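Local coordinates for protein terminal oxygenase component of carbazole (Janthinobacterium sp., PDB 7BUG) that catalyses, as the oxygenase of carbazole 1,9a-dioxygenase, the angular dioxygenation of carbazole with a Rieske [2Fe-2S] cluster and a mononuclear iron, at residues A[15-27]-A[167-179]. Residues are numbered along the deposited sequence; the frame is centred on the assembly and turned at random.
Sequences WAPYVDAKLGFRN and IKSNWRLAVENGF
Four carbonyls, those of Y18, V19, A21 and K22, each receive a side-chain N-H from the N-cap residue N170 or from W171 and R172, the first two residues of helix 171-179. R172 NH1 serves two of them, lying in the carbonyl plane of Y18 O at 2.9 Å but well above that of V19 O at 2.8 Å. NE of R172 runs almost straight (173°) into N170 OD1, the N-cap acceptor that also takes R172 N from its opposite face; this fixes the guanidinium and leaves N170 ND2 to reach K22 O at 2.9 Å. An alanine in place of R172 is likely to leave Y18 O, V19 O and N170 OD1 each one donor short and to uncover the Y18 ring, over whose face CD now lies, 4.1 Å from the centroid. W171, its CG held between backbone N and carbonyl carbon (chi1 70°), points NE1 within its ring plane at A21 O, 3.0 Å away, while its six-membered ring turns an edge toward the face of F25, an offset edge-to-face pair with CH2 3.6 Å from F25 CE2. Y18 OH donates to the anti side of E176 OE2 at 2.6 Å. Through OE1, E176 forms salt bridges with R366 of helix 360-372 and cluster-binding R72 of a neighbouring subunit, while W171 packs on H294 of strand 293-303, tying the N-terminal segment to the catalytic domain.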
loop_
_atom_site.group_PDB
_atom_site.type_symbol
_atom_site.label_atom_id
_atom_site.label_comp_id
_atom_site.label_asym_id
_atom_site.label_seq_id
_atom_site.Cartn_x
_atom_site.Cartn_y
_atom_site.Cartn_z
ATOM N N TRP A 15 9.964 5.730 29.566
ATOM C CA TRP A 15 9.590 6.809 28.614
ATOM C C TRP A 15 8.408 6.372 27.738
ATOM O O TRP A 15 8.387 6.633 26.496
ATOM C CB TRP A 15 10.826 7.249 27.821
ATOM C CG TRP A 15 11.601 6.117 27.229
ATOM C CD1 TRP A 15 11.327 5.439 26.081
ATOM C CD2 TRP A 15 12.875 5.625 27.674
ATOM N NE1 TRP A 15 12.294 4.510 25.814
ATOM C CE2 TRP A 15 13.257 4.595 26.780
ATOM C CE3 TRP A 15 13.724 5.946 28.728
ATOM C CZ2 TRP A 15 14.442 3.879 26.909
ATOM C CZ3 TRP A 15 14.872 5.204 28.877
ATOM C CH2 TRP A 15 15.243 4.218 27.967
ATOM N N ALA A 16 7.391 5.763 28.326
ATOM C CA ALA A 16 6.261 5.176 27.592
ATOM C C ALA A 16 5.443 6.266 26.892
ATOM O O ALA A 16 5.025 6.042 25.756
ATOM C CB ALA A 16 5.375 4.356 28.495
ATOM N N PRO A 17 5.200 7.459 27.479
ATOM C CA PRO A 17 4.399 8.478 26.779
ATOM C C PRO A 17 5.088 8.927 25.480
ATOM O O PRO A 17 4.421 9.118 24.488
ATOM C CB PRO A 17 4.286 9.625 27.783
ATOM C CG PRO A 17 4.409 8.899 29.145
ATOM C CD PRO A 17 5.481 7.856 28.877
ATOM N N TYR A 18 6.395 9.028 25.525
ATOM C CA TYR A 18 7.200 9.397 24.310
ATOM C C TYR A 18 7.018 8.344 23.229
ATOM O O TYR A 18 6.857 8.709 22.053
ATOM C CB TYR A 18 8.655 9.530 24.693
ATOM C CG TYR A 18 9.569 9.830 23.535
ATOM C CD1 TYR A 18 9.620 11.077 22.970
ATOM C CD2 TYR A 18 10.348 8.837 23.002
ATOM C CE1 TYR A 18 10.507 11.339 21.925
ATOM C CE2 TYR A 18 11.236 9.075 21.979
ATOM C CZ TYR A 18 11.341 10.334 21.451
ATOM O OH TYR A 18 12.284 10.657 20.510
ATOM N N VAL A 19 7.095 7.052 23.587
ATOM C CA VAL A 19 6.880 5.954 22.606
ATOM C C VAL A 19 5.442 5.982 22.091
ATOM O O VAL A 19 5.194 5.663 20.907
ATOM C CB VAL A 19 7.266 4.596 23.219
ATOM C CG1 VAL A 19 6.850 3.492 22.291
ATOM C CG2 VAL A 19 8.739 4.582 23.513
ATOM N N ASP A 20 4.474 6.415 22.901
ATOM C CA ASP A 20 3.091 6.495 22.423
ATOM C C ASP A 20 2.915 7.668 21.444
ATOM O O ASP A 20 1.909 7.684 20.667
ATOM C CB ASP A 20 2.145 6.681 23.608
ATOM C CG ASP A 20 0.737 6.285 23.302
ATOM O OD1 ASP A 20 0.563 5.335 22.532
ATOM O OD2 ASP A 20 -0.159 6.874 23.944
ATOM N N ALA A 21 3.796 8.657 21.490
ATOM C CA ALA A 21 3.580 9.953 20.798
ATOM C C ALA A 21 3.980 9.904 19.311
ATOM O O ALA A 21 4.692 10.785 18.825
ATOM C CB ALA A 21 4.194 11.078 21.573
ATOM N N LYS A 22 3.450 8.921 18.582
ATOM C CA LYS A 22 3.723 8.679 17.156
ATOM C C LYS A 22 3.311 9.883 16.303
ATOM O O LYS A 22 4.002 10.185 15.294
ATOM C CB LYS A 22 3.007 7.385 16.745
ATOM C CG LYS A 22 3.266 6.957 15.318
ATOM C CD LYS A 22 2.539 5.674 15.022
ATOM C CE LYS A 22 3.000 4.568 15.942
ATOM N NZ LYS A 22 3.020 3.289 15.194
ATOM N N LEU A 23 2.249 10.597 16.693
ATOM C CA LEU A 23 1.750 11.789 15.956
ATOM C C LEU A 23 2.255 13.102 16.547
ATOM O O LEU A 23 1.827 14.171 16.046
ATOM C CB LEU A 23 0.216 11.784 15.977
ATOM C CG LEU A 23 -0.454 10.842 15.006
ATOM C CD1 LEU A 23 -1.941 10.744 15.332
ATOM C CD2 LEU A 23 -0.238 11.292 13.553
ATOM N N GLY A 24 3.138 13.082 17.537
ATOM C CA GLY A 24 3.626 14.283 18.207
ATOM C C GLY A 24 2.784 14.679 19.405
ATOM O O GLY A 24 1.798 14.007 19.755
ATOM N N PHE A 25 3.124 15.813 19.958
ATOM C CA PHE A 25 2.519 16.354 21.194
ATOM C C PHE A 25 1.554 17.459 20.821
ATOM O O PHE A 25 1.940 18.490 20.223
ATOM C CB PHE A 25 3.615 16.832 22.142
ATOM C CG PHE A 25 4.515 15.708 22.579
ATOM C CD1 PHE A 25 4.012 14.568 23.208
ATOM C CD2 PHE A 25 5.887 15.853 22.453
ATOM C CE1 PHE A 25 4.883 13.591 23.688
ATOM C CE2 PHE A 25 6.738 14.876 22.958
ATOM C CZ PHE A 25 6.236 13.723 23.526
ATOM N N ARG A 26 0.315 17.307 21.264
ATOM C CA ARG A 26 -0.716 18.332 21.134
ATOM C C ARG A 26 -0.440 19.451 22.150
ATOM O O ARG A 26 0.273 19.204 23.118
ATOM C CB ARG A 26 -2.108 17.717 21.263
ATOM C CG ARG A 26 -3.245 18.641 20.856
ATOM C CD ARG A 26 -4.574 17.895 20.961
ATOM N NE ARG A 26 -5.620 18.755 20.471
ATOM C CZ ARG A 26 -5.858 18.971 19.171
ATOM N NH1 ARG A 26 -5.274 18.215 18.244
ATOM N NH2 ARG A 26 -6.796 19.834 18.830
ATOM N N ASN A 27 -0.990 20.632 21.899
ATOM C CA ASN A 27 -0.935 21.800 22.800
ATOM C C ASN A 27 0.485 22.376 22.846
ATOM O O ASN A 27 0.932 22.836 23.903
ATOM C CB ASN A 27 -1.504 21.408 24.174
ATOM C CG ASN A 27 -2.905 20.877 24.047
ATOM O OD1 ASN A 27 -3.740 21.536 23.442
ATOM N ND2 ASN A 27 -3.191 19.684 24.549
ATOM N N ILE A 167 10.239 15.325 4.977
ATOM C CA ILE A 167 11.141 14.160 5.105
ATOM C C ILE A 167 10.308 12.959 5.522
ATOM O O ILE A 167 9.534 13.071 6.469
ATOM C CB ILE A 167 12.297 14.410 6.077
ATOM C CG1 ILE A 167 13.124 15.647 5.715
ATOM C CG2 ILE A 167 13.189 13.173 6.206
ATOM C CD1 ILE A 167 13.692 15.662 4.331
ATOM N N LYS A 168 10.537 11.813 4.877
ATOM C CA LYS A 168 9.756 10.602 5.191
ATOM C C LYS A 168 10.407 9.801 6.326
ATOM O O LYS A 168 10.956 8.689 6.115
ATOM C CB LYS A 168 9.597 9.761 3.903
ATOM C CG LYS A 168 8.827 10.480 2.819
ATOM C CD LYS A 168 8.872 9.802 1.468
ATOM C CE LYS A 168 8.740 10.794 0.330
ATOM N NZ LYS A 168 8.798 10.116 -0.991
ATOM N N SER A 169 10.393 10.345 7.543
ATOM C CA SER A 169 10.623 9.547 8.752
ATOM C C SER A 169 9.713 10.115 9.820
ATOM O O SER A 169 9.306 11.304 9.752
ATOM C CB SER A 169 12.025 9.522 9.238
ATOM O OG SER A 169 12.342 10.667 10.045
ATOM N N ASN A 170 9.402 9.287 10.790
ATOM C CA ASN A 170 8.721 9.803 11.996
ATOM C C ASN A 170 9.580 10.908 12.605
ATOM O O ASN A 170 10.820 10.823 12.628
ATOM C CB ASN A 170 8.470 8.658 12.978
ATOM C CG ASN A 170 7.740 9.070 14.222
ATOM O OD1 ASN A 170 8.361 9.429 15.224
ATOM N ND2 ASN A 170 6.435 9.112 14.094
ATOM N N TRP A 171 8.931 11.895 13.213
ATOM C CA TRP A 171 9.587 13.052 13.825
ATOM C C TRP A 171 10.584 12.626 14.899
ATOM O O TRP A 171 11.561 13.343 15.079
ATOM C CB TRP A 171 8.530 14.047 14.399
ATOM C CG TRP A 171 7.813 13.533 15.614
ATOM C CD1 TRP A 171 6.816 12.615 15.695
ATOM C CD2 TRP A 171 8.088 13.925 16.969
ATOM N NE1 TRP A 171 6.451 12.411 17.017
ATOM C CE2 TRP A 171 7.216 13.210 17.810
ATOM C CE3 TRP A 171 8.990 14.835 17.510
ATOM C CZ2 TRP A 171 7.213 13.399 19.205
ATOM C CZ3 TRP A 171 9.027 14.993 18.879
ATOM C CH2 TRP A 171 8.144 14.280 19.700
ATOM N N ARG A 172 10.305 11.597 15.683
ATOM C CA ARG A 172 11.207 11.243 16.806
ATOM C C ARG A 172 12.546 10.713 16.296
ATOM O O ARG A 172 13.583 10.932 16.952
ATOM C CB ARG A 172 10.514 10.200 17.664
ATOM C CG ARG A 172 9.288 10.809 18.341
ATOM C CD ARG A 172 8.414 9.729 18.959
ATOM N NE ARG A 172 7.923 8.779 17.966
ATOM C CZ ARG A 172 7.226 7.705 18.205
ATOM N NH1 ARG A 172 6.901 7.385 19.455
ATOM N NH2 ARG A 172 6.887 6.912 17.216
ATOM N N LEU A 173 12.521 10.036 15.163
ATOM C CA LEU A 173 13.812 9.541 14.597
ATOM C C LEU A 173 14.670 10.751 14.203
ATOM O O LEU A 173 15.865 10.739 14.416
ATOM C CB LEU A 173 13.478 8.641 13.403
ATOM C CG LEU A 173 12.646 7.404 13.731
ATOM C CD1 LEU A 173 12.418 6.569 12.467
ATOM C CD2 LEU A 173 13.286 6.600 14.850
ATOM N N ALA A 174 14.042 11.842 13.752
ATOM C CA ALA A 174 14.711 13.097 13.393
ATOM C C ALA A 174 15.270 13.792 14.649
ATOM O O ALA A 174 16.434 14.206 14.689
ATOM C CB ALA A 174 13.721 14.000 12.672
ATOM N N VAL A 175 14.443 13.904 15.710
ATOM C CA VAL A 175 14.886 14.544 16.969
ATOM C C VAL A 175 16.104 13.804 17.495
ATOM O O VAL A 175 17.108 14.445 17.893
ATOM C CB VAL A 175 13.783 14.521 18.032
ATOM C CG1 VAL A 175 14.328 14.999 19.375
ATOM C CG2 VAL A 175 12.634 15.410 17.613
ATOM N N GLU A 176 16.033 12.475 17.520
ATOM C CA GLU A 176 17.093 11.672 18.172
ATOM C C GLU A 176 18.358 11.779 17.346
ATOM O O GLU A 176 19.412 11.985 17.968
ATOM C CB GLU A 176 16.620 10.264 18.440
ATOM C CG GLU A 176 15.500 10.267 19.447
ATOM C CD GLU A 176 15.096 8.895 19.946
ATOM O OE1 GLU A 176 15.846 7.868 19.650
ATOM O OE2 GLU A 176 14.090 8.811 20.651
ATOM N N ASN A 177 18.233 11.748 16.029
ATOM C CA ASN A 177 19.382 11.945 15.111
ATOM C C ASN A 177 20.012 13.318 15.385
ATOM O O ASN A 177 21.248 13.416 15.370
ATOM C CB ASN A 177 18.935 11.821 13.672
ATOM C CG ASN A 177 19.933 12.400 12.683
ATOM O OD1 ASN A 177 20.999 11.830 12.508
ATOM N ND2 ASN A 177 19.508 13.437 11.972
ATOM N N GLY A 178 19.197 14.342 15.588
ATOM C CA GLY A 178 19.728 15.681 15.852
ATOM C C GLY A 178 20.523 15.740 17.153
ATOM O O GLY A 178 21.595 16.425 17.211
ATOM N N PHE A 179 19.979 15.167 18.221
ATOM C CA PHE A 179 20.511 15.333 19.587
ATOM C C PHE A 179 21.529 14.237 19.931
ATOM O O PHE A 179 22.116 14.261 20.989
ATOM C CB PHE A 179 19.372 15.315 20.595
ATOM C CG PHE A 179 19.781 15.809 21.951
ATOM C CD1 PHE A 179 20.414 17.036 22.111
ATOM C CD2 PHE A 179 19.464 15.071 23.075
ATOM C CE1 PHE A 179 20.775 17.480 23.381
ATOM C CE2 PHE A 179 19.818 15.524 24.333
ATOM C CZ PHE A 179 20.456 16.735 24.487
HETATM O O HOH W 1 5.504 4.757 18.267
#